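Local structure of 16S rRNA aminocarboxypropyltransferase (Vulcanisaeta distributa, 5APG) at residues A20-R25 against R134-G139. The protein probably transfers the aminocarboxypropyl group of S-adenosylmethionine to an N1-methylpseudouridine of 16S rRNA, the last step of its hypermodification. Residues are numbered along the deposited sequence; the frame is centred on the assembly and turned at random.
Sequences AIKLVR and RLYKWG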
ATOM      1  N   ALA A  20      -4.245  -2.457  10.018  1.00 22.71           N
ATOM      2  CA  ALA A  20      -5.046  -1.254   9.795  1.00 21.65           C
ATOM      3  C   ALA A  20      -5.701  -0.798  11.095  1.00 23.34           C
ATOM      4  O   ALA A  20      -5.761   0.399  11.382  1.00 23.11           O
ATOM      5  CB  ALA A  20      -6.099  -1.496   8.722  1.00 24.70           C
ATOM      6  N   ILE A  21      -6.193  -1.755  11.876  1.00 24.69           N
ATOM      7  CA  ILE A  21      -6.781  -1.459  13.178  1.00 26.34           C
ATOM      8  C   ILE A  21      -5.778  -0.723  14.067  1.00 25.78           C
ATOM      9  O   ILE A  21      -6.133   0.220  14.782  1.00 27.39           O
ATOM     10  CB  ILE A  21      -7.261  -2.750  13.880  1.00 32.36           C
ATOM     11  CG1 ILE A  21      -8.490  -3.320  13.169  1.00 37.34           C
ATOM     12  CG2 ILE A  21      -7.580  -2.489  15.341  1.00 35.15           C
ATOM     13  CD1 ILE A  21      -9.676  -2.379  13.145  1.00 39.19           C
ATOM     14  N   LYS A  22      -4.516  -1.136  13.999  1.00 23.80           N
ATOM     15  CA  LYS A  22      -3.471  -0.503  14.797  1.00 22.86           C
ATOM     16  C   LYS A  22      -3.159   0.915  14.312  1.00 24.69           C
ATOM     17  O   LYS A  22      -2.969   1.818  15.124  1.00 23.00           O
ATOM     18  CB  LYS A  22      -2.203  -1.357  14.787  1.00 22.29           C
ATOM     19  CG  LYS A  22      -1.326  -1.147  16.012  1.00 22.34           C
ATOM     20  CD  LYS A  22      -0.220  -2.183  16.075  1.00 22.75           C
ATOM     21  CE  LYS A  22       0.581  -2.042  17.347  1.00 23.49           C
ATOM     22  NZ  LYS A  22       1.681  -3.051  17.447  1.00 20.93           N
ATOM     23  N   LEU A  23      -3.102   1.107  12.995  1.00 19.56           N
ATOM     24  CA  LEU A  23      -2.988   2.450  12.419  1.00 19.25           C
ATOM     25  C   LEU A  23      -4.060   3.392  12.952  1.00 20.05           C
ATOM     26  O   LEU A  23      -3.777   4.526  13.342  1.00 22.36           O
ATOM     27  CB  LEU A  23      -3.095   2.402  10.891  1.00 25.08           C
ATOM     28  CG  LEU A  23      -1.849   2.065  10.085  1.00 26.64           C
ATOM     29  CD1 LEU A  23      -2.220   1.878   8.615  1.00 22.07           C
ATOM     30  CD2 LEU A  23      -0.817   3.167  10.257  1.00 23.53           C
ATOM     31  N   VAL A  24      -5.298   2.911  12.948  1.00 23.19           N
ATOM     32  CA  VAL A  24      -6.439   3.712  13.365  1.00 23.56           C
ATOM     33  C   VAL A  24      -6.378   3.990  14.864  1.00 25.03           C
ATOM     34  O   VAL A  24      -6.647   5.105  15.308  1.00 26.02           O
ATOM     35  CB  VAL A  24      -7.763   3.008  13.007  1.00 26.44           C
ATOM     36  CG1 VAL A  24      -8.955   3.762  13.586  1.00 29.95           C
ATOM     37  CG2 VAL A  24      -7.886   2.862  11.494  1.00 26.18           C
ATOM     38  N   ARG A  25      -6.002   2.973  15.634  1.00 23.75           N
ATOM     39  CA  ARG A  25      -5.911   3.090  17.088  1.00 26.39           C
ATOM     40  C   ARG A  25      -4.955   4.201  17.510  1.00 25.93           C
ATOM     41  O   ARG A  25      -5.183   4.869  18.518  1.00 28.15           O
ATOM     42  CB  ARG A  25      -5.474   1.755  17.706  1.00 26.40           C
ATOM     43  CG  ARG A  25      -5.612   1.695  19.222  1.00 35.14           C
ATOM     44  CD  ARG A  25      -5.685   0.256  19.728  1.00 34.36           C
ATOM     45  NE  ARG A  25      -4.484  -0.520  19.425  1.00 34.22           N
ATOM     46  CZ  ARG A  25      -3.384  -0.513  20.171  1.00 32.87           C
ATOM     47  NH1 ARG A  25      -3.326   0.235  21.264  1.00 35.00           N
ATOM     48  NH2 ARG A  25      -2.336  -1.251  19.825  1.00 28.11           N
ATOM     49  N   ARG A 134       7.209   2.271  13.099  1.00 16.42           N
ATOM     50  CA  ARG A 134       7.688   2.002  14.449  1.00 17.44           C
ATOM     51  C   ARG A 134       6.597   1.406  15.351  1.00 17.18           C
ATOM     52  O   ARG A 134       6.883   0.961  16.456  1.00 18.15           O
ATOM     53  CB  ARG A 134       8.274   3.281  15.060  1.00 16.73           C
ATOM     54  CG  ARG A 134       9.668   3.609  14.510  1.00 16.79           C
ATOM     55  CD  ARG A 134      10.235   4.903  15.079  1.00 17.71           C
ATOM     56  NE  ARG A 134      10.433   4.827  16.520  1.00 15.58           N
ATOM     57  CZ  ARG A 134      10.850   5.844  17.271  1.00 18.21           C
ATOM     58  NH1 ARG A 134      11.130   7.013  16.710  1.00 18.33           N
ATOM     59  NH2 ARG A 134      10.997   5.687  18.581  1.00 18.39           N
ATOM     60  N   LEU A 135       5.357   1.358  14.862  1.00 15.55           N
ATOM     61  CA  LEU A 135       4.278   0.675  15.580  1.00 16.66           C
ATOM     62  C   LEU A 135       4.501  -0.838  15.689  1.00 16.17           C
ATOM     63  O   LEU A 135       3.850  -1.505  16.493  1.00 16.65           O
ATOM     64  CB  LEU A 135       2.927   0.945  14.911  1.00 16.15           C
ATOM     65  CG  LEU A 135       2.381   2.369  15.028  1.00 17.58           C
ATOM     66  CD1 LEU A 135       1.010   2.465  14.369  1.00 17.78           C
ATOM     67  CD2 LEU A 135       2.315   2.796  16.491  1.00 16.40           C
ATOM     68  N   TYR A 136       5.405  -1.375  14.873  1.00 15.97           N
ATOM     69  CA  TYR A 136       5.796  -2.783  14.976  1.00 16.85           C
ATOM     70  C   TYR A 136       7.309  -2.891  15.142  1.00 15.63           C
ATOM     71  O   TYR A 136       8.053  -2.056  14.634  1.00 16.81           O
ATOM     72  CB  TYR A 136       5.331  -3.577  13.744  1.00 16.96           C
ATOM     73  CG  TYR A 136       3.830  -3.781  13.689  1.00 16.21           C
ATOM     74  CD1 TYR A 136       3.228  -4.840  14.363  1.00 18.58           C
ATOM     75  CD2 TYR A 136       3.016  -2.908  12.977  1.00 17.09           C
ATOM     76  CE1 TYR A 136       1.854  -5.026  14.325  1.00 20.54           C
ATOM     77  CE2 TYR A 136       1.641  -3.087  12.931  1.00 16.54           C
ATOM     78  CZ  TYR A 136       1.068  -4.148  13.605  1.00 17.36           C
ATOM     79  OH  TYR A 136      -0.296  -4.320  13.563  1.00 21.48           O
ATOM     80  N   LYS A 137       7.770  -3.908  15.856  1.00 18.05           N
ATOM     81  CA  LYS A 137       9.206  -4.035  16.066  1.00 18.68           C
ATOM     82  C   LYS A 137       9.914  -4.302  14.737  1.00 17.70           C
ATOM     83  O   LYS A 137      11.047  -3.861  14.540  1.00 18.85           O
ATOM     84  CB  LYS A 137       9.525  -5.132  17.087  1.00 21.34           C
ATOM     85  CG  LYS A 137       9.252  -6.557  16.632  1.00 25.67           C
ATOM     86  CD  LYS A 137       9.871  -7.538  17.621  1.00 31.34           C
ATOM     87  CE  LYS A 137       9.321  -8.945  17.464  1.00 36.09           C
ATOM     88  NZ  LYS A 137       9.836  -9.842  18.541  1.00 44.66           N
ATOM     89  N   TRP A 138       9.232  -4.990  13.821  1.00 19.94           N
ATOM     90  CA  TRP A 138       9.798  -5.329  12.510  1.00 20.51           C
ATOM     91  C   TRP A 138       9.596  -4.212  11.482  1.00 19.37           C
ATOM     92  O   TRP A 138      10.122  -4.273  10.368  1.00 19.19           O
ATOM     93  CB  TRP A 138       9.180  -6.633  11.982  1.00 20.73           C
ATOM     94  CG  TRP A 138       7.672  -6.644  12.024  1.00 18.95           C
ATOM     95  CD1 TRP A 138       6.881  -7.223  12.979  1.00 20.01           C
ATOM     96  CD2 TRP A 138       6.781  -6.033  11.083  1.00 18.37           C
ATOM     97  NE1 TRP A 138       5.556  -7.010  12.688  1.00 20.92           N
ATOM     98  CE2 TRP A 138       5.466  -6.284  11.527  1.00 19.13           C
ATOM     99  CE3 TRP A 138       6.966  -5.299   9.903  1.00 18.91           C
ATOM    100  CZ2 TRP A 138       4.344  -5.825  10.840  1.00 20.53           C
ATOM    101  CZ3 TRP A 138       5.851  -4.848   9.218  1.00 18.82           C
ATOM    102  CH2 TRP A 138       4.556  -5.112   9.688  1.00 18.31           C
ATOM    103  N   GLY A 139       8.824  -3.199  11.857  1.00 18.50           N
ATOM    104  CA  GLY A 139       8.464  -2.116  10.951  1.00 17.50           C
ATOM    105  C   GLY A 139       9.603  -1.371  10.268  1.00 16.11           C
ATOM    106  O   GLY A 139       9.643  -1.299   9.040  1.00 16.72           O
TER
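K22, on helix 19-25, reaches across to the loop between helices 126-133 and 141-153 and meets it in two polar ways at once. Its ammonium group donates a hydrogen bond to the backbone carbonyl of L135, with K22 NZ 2.8 Å from L135 O. The C=O...N angle is 157°, and the donor stands somewhat out of the carbonyl plane. The same nitrogen lies over one face of the Y136 ring in a cation-pi contact, 4.0 Å from K22 NZ to the ring centroid. Outside the two segments, a sulfonate oxygen of a bound MES molecule, probably from the crystallisation liquor, pairs with this ammonium.

Van der Waals contacts accompany these interactions. With CG anti to the backbone N (chi1 -154°) and the rest of the chain extended, K22 runs over the phenol end of Y136, bringing K22 CD 3.3 Å from Y136 OH. The opposite face of that ring is met near CG by W138 CZ2, so the two faces are touched at different parts of the rim. L135 adds a looser touch, its CD1 4.4 Å from L23 CA; L135 and L23 also both pack on F28. Replacing K22 with an alanine would probably leave L135 O without this donor and one face of Y136 without its cation, weakening the link between helix and loop.

Y136 also packs on I113, its side chain about 4 Å from that of T19, while L23 approaches T112; both threonines bind S-adenosylmethionine. The contact thus joins a helix and a loop beside the S-adenosylmethionine pocket of this SPOUT-fold transferase.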